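Aerotolerance-related membrane protein (Bacteroides fragilis, PDB 4JDU) binds calcium through its von Willebrand factor type A domain, the part described here, and is probably involved in aerotolerance. Local coordinates at residues Q138-V144 and N186-V192; L146-I152 and V168-L173. The protein carries 6 engineered substitutions. One frame throughout, in Å; residues are numbered along the deposited sequence. Where two conformers were deposited one is given.

Interaction 1: Q138-V144 and N186-V192; sequences QVNVLGV and NGIYIRV
One edge of the mixed sheet in this von Willebrand factor A domain is built where strand 189-191 runs parallel to strand 138-143, Val141, Leu142 and Gly143 pairing with Tyr189, Ile190 and Arg191 at 10° between the strand directions. The backbone ladder steps from Val141 N to Ile188 O, through Ile190 N to Val141 O and Gly143 N to Ile190 O, and finishes with Val192 N on Gly143 O at 2.7 Å.

At the beginning of the ladder, side chains take over from the backbone. Asn140 turns CG beside its own backbone N (chi1 -56°), so that OD1 receives Ile188 N on an in-plane lone pair at 2.9 Å. Its ND2 reaches Gln138 OE1 at 3.0 Å, standing above that carbonyl plane. Gln138 NE2 then meets Asn186 O at 3.2 Å, in the planes of both groups, and also bonds Glu205 of helix 195-206.

Apolar groups flank the ladder on both faces. Leu142 CD2 lies alongside Ile190 CD1 at 3.8 Å, and Leu142 CB touches Val192 CG2. On the other face the Tyr189 ring runs past Val141 and along Gly143, with CE1 3.8 Å from Gly143 CA, while its hydroxyl bonds Glu175. Helices 195-206 and 175-184 pack against these two faces, the layered alpha/beta build of a Rossmann-like von Willebrand factor A fold.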
# COMPACT_ATOMS: atom_id res chain seq x y z
N GLN A 138 12.79 -6.67 2.15
CA GLN A 138 11.64 -7.44 1.65
C GLN A 138 10.51 -6.53 1.19
O GLN A 138 10.21 -5.52 1.83
CB GLN A 138 11.13 -8.35 2.77
CG GLN A 138 9.86 -9.11 2.44
CD GLN A 138 9.38 -9.92 3.62
OE1 GLN A 138 8.96 -9.37 4.64
NE2 GLN A 138 9.44 -11.25 3.49
N VAL A 139 9.87 -6.90 0.08
CA VAL A 139 8.69 -6.17 -0.38
C VAL A 139 7.48 -7.09 -0.42
O VAL A 139 7.46 -8.09 -1.15
CB VAL A 139 8.87 -5.55 -1.77
CG1 VAL A 139 7.67 -4.69 -2.12
CG2 VAL A 139 10.16 -4.74 -1.84
N ASN A 140 6.50 -6.74 0.41
CA ASN A 140 5.23 -7.45 0.52
C ASN A 140 4.14 -6.63 -0.13
O ASN A 140 4.23 -5.40 -0.18
CB ASN A 140 4.89 -7.67 2.00
CG ASN A 140 5.99 -8.40 2.74
OD1 ASN A 140 6.20 -9.60 2.53
ND2 ASN A 140 6.70 -7.69 3.62
N VAL A 141 3.11 -7.29 -0.62
CA VAL A 141 2.00 -6.58 -1.24
C VAL A 141 0.65 -7.07 -0.69
O VAL A 141 0.37 -8.28 -0.68
CB VAL A 141 2.02 -6.72 -2.78
CG1 VAL A 141 0.87 -5.94 -3.39
CG2 VAL A 141 3.35 -6.25 -3.36
N LEU A 142 -0.15 -6.13 -0.22
CA LEU A 142 -1.52 -6.41 0.19
C LEU A 142 -2.44 -5.82 -0.88
O LEU A 142 -2.48 -4.60 -1.08
CB LEU A 142 -1.83 -5.83 1.57
CG LEU A 142 -0.82 -6.18 2.66
CD1 LEU A 142 -1.24 -5.62 4.01
CD2 LEU A 142 -0.57 -7.67 2.73
N GLY A 143 -3.14 -6.70 -1.59
CA GLY A 143 -4.00 -6.28 -2.67
C GLY A 143 -5.41 -6.04 -2.15
O GLY A 143 -6.00 -6.93 -1.53
N VAL A 144 -5.92 -4.84 -2.37
CA VAL A 144 -7.28 -4.54 -1.93
C VAL A 144 -8.17 -4.29 -3.13
O VAL A 144 -7.82 -3.58 -4.07
CB VAL A 144 -7.38 -3.33 -0.96
CG1 VAL A 144 -6.88 -3.71 0.43
CG2 VAL A 144 -6.62 -2.16 -1.50
N ASN A 186 10.85 -10.83 -2.75
CA ASN A 186 11.07 -11.86 -1.73
C ASN A 186 10.09 -11.73 -0.57
O ASN A 186 10.44 -11.98 0.59
CB ASN A 186 12.52 -11.78 -1.21
CG ASN A 186 12.96 -13.04 -0.48
OD1 ASN A 186 12.43 -14.13 -0.72
ND2 ASN A 186 13.93 -12.90 0.41
N GLY A 187 8.85 -11.32 -0.87
CA GLY A 187 7.85 -11.12 0.15
C GLY A 187 6.62 -11.93 -0.13
O GLY A 187 6.62 -12.84 -0.98
N ILE A 188 5.55 -11.61 0.59
CA ILE A 188 4.30 -12.32 0.35
C ILE A 188 3.25 -11.41 -0.26
O ILE A 188 3.32 -10.18 -0.14
CB ILE A 188 3.73 -12.99 1.62
CG1 ILE A 188 3.32 -11.93 2.65
CG2 ILE A 188 4.71 -14.01 2.19
CD1 ILE A 188 2.52 -12.48 3.80
N TYR A 189 2.32 -12.03 -0.97
CA TYR A 189 1.14 -11.34 -1.47
C TYR A 189 -0.09 -11.87 -0.76
O TYR A 189 -0.27 -13.09 -0.61
CB TYR A 189 0.95 -11.51 -2.99
CG TYR A 189 -0.43 -11.08 -3.44
CD1 TYR A 189 -0.77 -9.74 -3.51
CD2 TYR A 189 -1.41 -12.01 -3.77
CE1 TYR A 189 -2.03 -9.33 -3.89
CE2 TYR A 189 -2.68 -11.61 -4.17
CZ TYR A 189 -2.98 -10.27 -4.23
OH TYR A 189 -4.23 -9.82 -4.62
N ILE A 190 -0.95 -10.96 -0.31
CA ILE A 190 -2.22 -11.34 0.29
C ILE A 190 -3.32 -10.52 -0.35
O ILE A 190 -3.23 -9.29 -0.41
CB ILE A 190 -2.24 -11.02 1.79
CG1 ILE A 190 -1.16 -11.79 2.53
CG2 ILE A 190 -3.61 -11.32 2.39
CD1 ILE A 190 -0.87 -11.23 3.90
N ARG A 191 -4.37 -11.19 -0.84
CA ARG A 191 -5.57 -10.47 -1.26
C ARG A 191 -6.40 -10.18 -0.01
O ARG A 191 -6.87 -11.10 0.67
CB ARG A 191 -6.41 -11.27 -2.26
CG ARG A 191 -7.59 -10.43 -2.76
CD ARG A 191 -8.71 -11.26 -3.37
NE ARG A 191 -8.35 -11.82 -4.66
CZ ARG A 191 -9.21 -12.45 -5.46
NH1 ARG A 191 -10.48 -12.60 -5.08
NH2 ARG A 191 -8.81 -12.94 -6.62
N VAL A 192 -6.57 -8.90 0.29
CA VAL A 192 -7.20 -8.51 1.53
C VAL A 192 -8.70 -8.76 1.51
O VAL A 192 -9.41 -8.24 0.65
CB VAL A 192 -6.96 -7.03 1.84
CG1 VAL A 192 -7.63 -6.67 3.16
CG2 VAL A 192 -5.47 -6.75 1.90

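Interaction 2: L146-I152 and V168-L173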
# COMPACT_ATOMS: atom_id res chain seq x y z
N LEU A 146 -11.48 -6.26 -5.70
CA LEU A 146 -11.87 -7.52 -6.32
C LEU A 146 -11.46 -7.51 -7.79
O LEU A 146 -11.37 -6.45 -8.40
CB LEU A 146 -13.38 -7.74 -6.19
CG LEU A 146 -13.95 -7.76 -4.77
CD1 LEU A 146 -15.47 -7.93 -4.75
CD2 LEU A 146 -13.28 -8.85 -3.95
N PRO A 147 -11.19 -8.69 -8.35
CA PRO A 147 -10.80 -8.69 -9.77
C PRO A 147 -11.96 -8.34 -10.71
O PRO A 147 -11.68 -7.95 -11.85
CB PRO A 147 -10.32 -10.13 -10.00
CG PRO A 147 -10.92 -10.94 -8.89
CD PRO A 147 -11.00 -10.01 -7.71
N ASP A 148 -13.20 -8.45 -10.25
CA ASP A 148 -14.38 -8.33 -11.11
C ASP A 148 -14.49 -6.97 -11.79
O ASP A 148 -14.70 -6.87 -13.00
CB ASP A 148 -15.66 -8.59 -10.31
CG ASP A 148 -15.44 -9.49 -9.11
OD1 ASP A 148 -14.37 -10.14 -9.02
OD2 ASP A 148 -16.35 -9.55 -8.25
N GLY A 149 -14.39 -5.92 -10.98
CA GLY A 149 -14.48 -4.56 -11.46
C GLY A 149 -15.58 -3.73 -10.81
O GLY A 149 -16.74 -4.15 -10.79
N ALA A 150 -15.21 -2.56 -10.30
CA ALA A 150 -16.20 -1.62 -9.78
C ALA A 150 -15.91 -0.21 -10.28
O ALA A 150 -14.76 0.11 -10.62
CB ALA A 150 -16.20 -1.64 -8.25
N PRO A 151 -16.94 0.65 -10.32
CA PRO A 151 -16.71 2.06 -10.67
C PRO A 151 -16.19 2.85 -9.48
O PRO A 151 -16.15 2.33 -8.36
CB PRO A 151 -18.12 2.54 -11.05
CG PRO A 151 -19.02 1.74 -10.18
CD PRO A 151 -18.36 0.37 -10.06
N ILE A 152 -15.78 4.09 -9.72
CA ILE A 152 -15.24 4.94 -8.67
C ILE A 152 -16.25 6.05 -8.33
O ILE A 152 -16.46 6.96 -9.13
CB ILE A 152 -13.90 5.55 -9.12
CG1 ILE A 152 -12.95 4.45 -9.61
CG2 ILE A 152 -13.28 6.36 -7.98
CD1 ILE A 152 -11.76 4.99 -10.36
N VAL A 168 -17.97 5.47 -17.90
CA VAL A 168 -17.63 5.13 -16.52
C VAL A 168 -16.36 4.29 -16.47
O VAL A 168 -16.25 3.26 -17.16
CB VAL A 168 -18.80 4.39 -15.84
CG1 VAL A 168 -18.40 3.91 -14.44
CG2 VAL A 168 -20.02 5.30 -15.77
N ILE A 169 -15.40 4.73 -15.66
CA ILE A 169 -14.18 3.97 -15.42
C ILE A 169 -14.47 2.77 -14.52
O ILE A 169 -15.11 2.89 -13.48
CB ILE A 169 -13.10 4.87 -14.76
CG1 ILE A 169 -12.62 5.94 -15.75
CG2 ILE A 169 -11.94 4.02 -14.27
CD1 ILE A 169 -11.89 7.10 -15.07
N VAL A 170 -13.99 1.61 -14.94
CA VAL A 170 -14.07 0.43 -14.08
C VAL A 170 -12.65 0.05 -13.68
O VAL A 170 -11.78 -0.13 -14.54
CB VAL A 170 -14.74 -0.75 -14.81
CG1 VAL A 170 -14.70 -1.99 -13.95
CG2 VAL A 170 -16.17 -0.38 -15.18
N THR A 171 -12.43 -0.04 -12.38
CA THR A 171 -11.13 -0.42 -11.84
C THR A 171 -11.18 -1.81 -11.23
O THR A 171 -12.14 -2.16 -10.54
CB THR A 171 -10.64 0.60 -10.79
OG1 THR A 171 -9.45 0.08 -10.17
CG2 THR A 171 -11.70 0.87 -9.71
N ARG A 172 -10.14 -2.60 -11.50
CA ARG A 172 -10.08 -3.99 -11.06
C ARG A 172 -8.80 -4.24 -10.27
O ARG A 172 -7.75 -3.67 -10.58
CB ARG A 172 -10.09 -4.92 -12.27
CG ARG A 172 -11.35 -4.85 -13.11
CD ARG A 172 -11.26 -5.67 -14.40
NE ARG A 172 -12.49 -5.54 -15.18
CZ ARG A 172 -12.76 -4.52 -15.98
NH1 ARG A 172 -11.88 -3.53 -16.12
NH2 ARG A 172 -13.90 -4.47 -16.64
N LEU A 173 -8.88 -5.09 -9.26
CA LEU A 173 -7.67 -5.58 -8.60
C LEU A 173 -6.82 -6.28 -9.65
O LEU A 173 -7.30 -7.17 -10.36
CB LEU A 173 -8.02 -6.57 -7.49
CG LEU A 173 -6.82 -7.27 -6.85
CD1 LEU A 173 -6.10 -6.35 -5.90
CD2 LEU A 173 -7.28 -8.53 -6.13
O HOH W 1 -15.83 5.17 -12.23
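Thr171 O is gripped by two N-H donors: Ala150 N comes in at 3.1 Å, tilted from the carbonyl plane, and Arg30 NH2 binds from outside the two segments, which form a two-stranded antiparallel ribbon with a long connecting loop. Gly149 CA adds a C-H contact to the same oxygen. The return bond, Thr171 N to Ala150 O at 2.9 Å, closes a short antiparallel hydrogen-bonded pair. Further along, a water replaces a direct bond, accepting from Ile152 N and donating to Ile169 O, each at 2.7 Å. At the other end Leu173 N meets Leu146 O at 3.0 Å, well above the carbonyl plane.

Arg172 lies along Pro147 to Gly149. Its chain, extended from CG to NE, runs alongside Pro147 O, with CG 3.6 Å from Gly149 CA, and ends in a weak NE bond to Asp148 O. Val170 CG1 sits over one face of the guanidinium, near its rim, and also touches Gly149 CA.

Ile152 and Thr171 meet at about a right angle, CG1 to CG2 at 3.8 Å. With OG1 anti to its backbone N (chi1 172°), Thr171 brings CG2 in against Ala150 O and Ile152. Val168 CG1 packs on Pro151 CB at 3.7 Å.

The Thr171 side chain touches Ser20, a calcium ligand, placing the ribbon beside the metal site. Glu119 receives Arg172 N, Asp25 receives Leu146 N, and Pro147 and Leu173 rest on strand 189-191, while Leu173 leads into helix 175-184.

Overall arrangement
Interaction 2 is nested inside the loop closed by interaction 1: after strand 138-143 the chain makes the ribbon 146-152/168-173, then helix 175-184, and returns as strand 189-191. The ribbon thus interrupts a beta-alpha-beta crossover that ends at the sheet edge. The two centres lie about 20 Å apart, yet the contacts touch, Leu173 also lying beside the Val144 carbonyl. Thr171 lies beside Ser20, whereas Val144 is nearer to Asp117, a calcium-binding position not bound to the metal here, than to the bound calcium. The ribbon is therefore the closer of the two to a site consistent with the metal-ion-dependent adhesion site of this domain family.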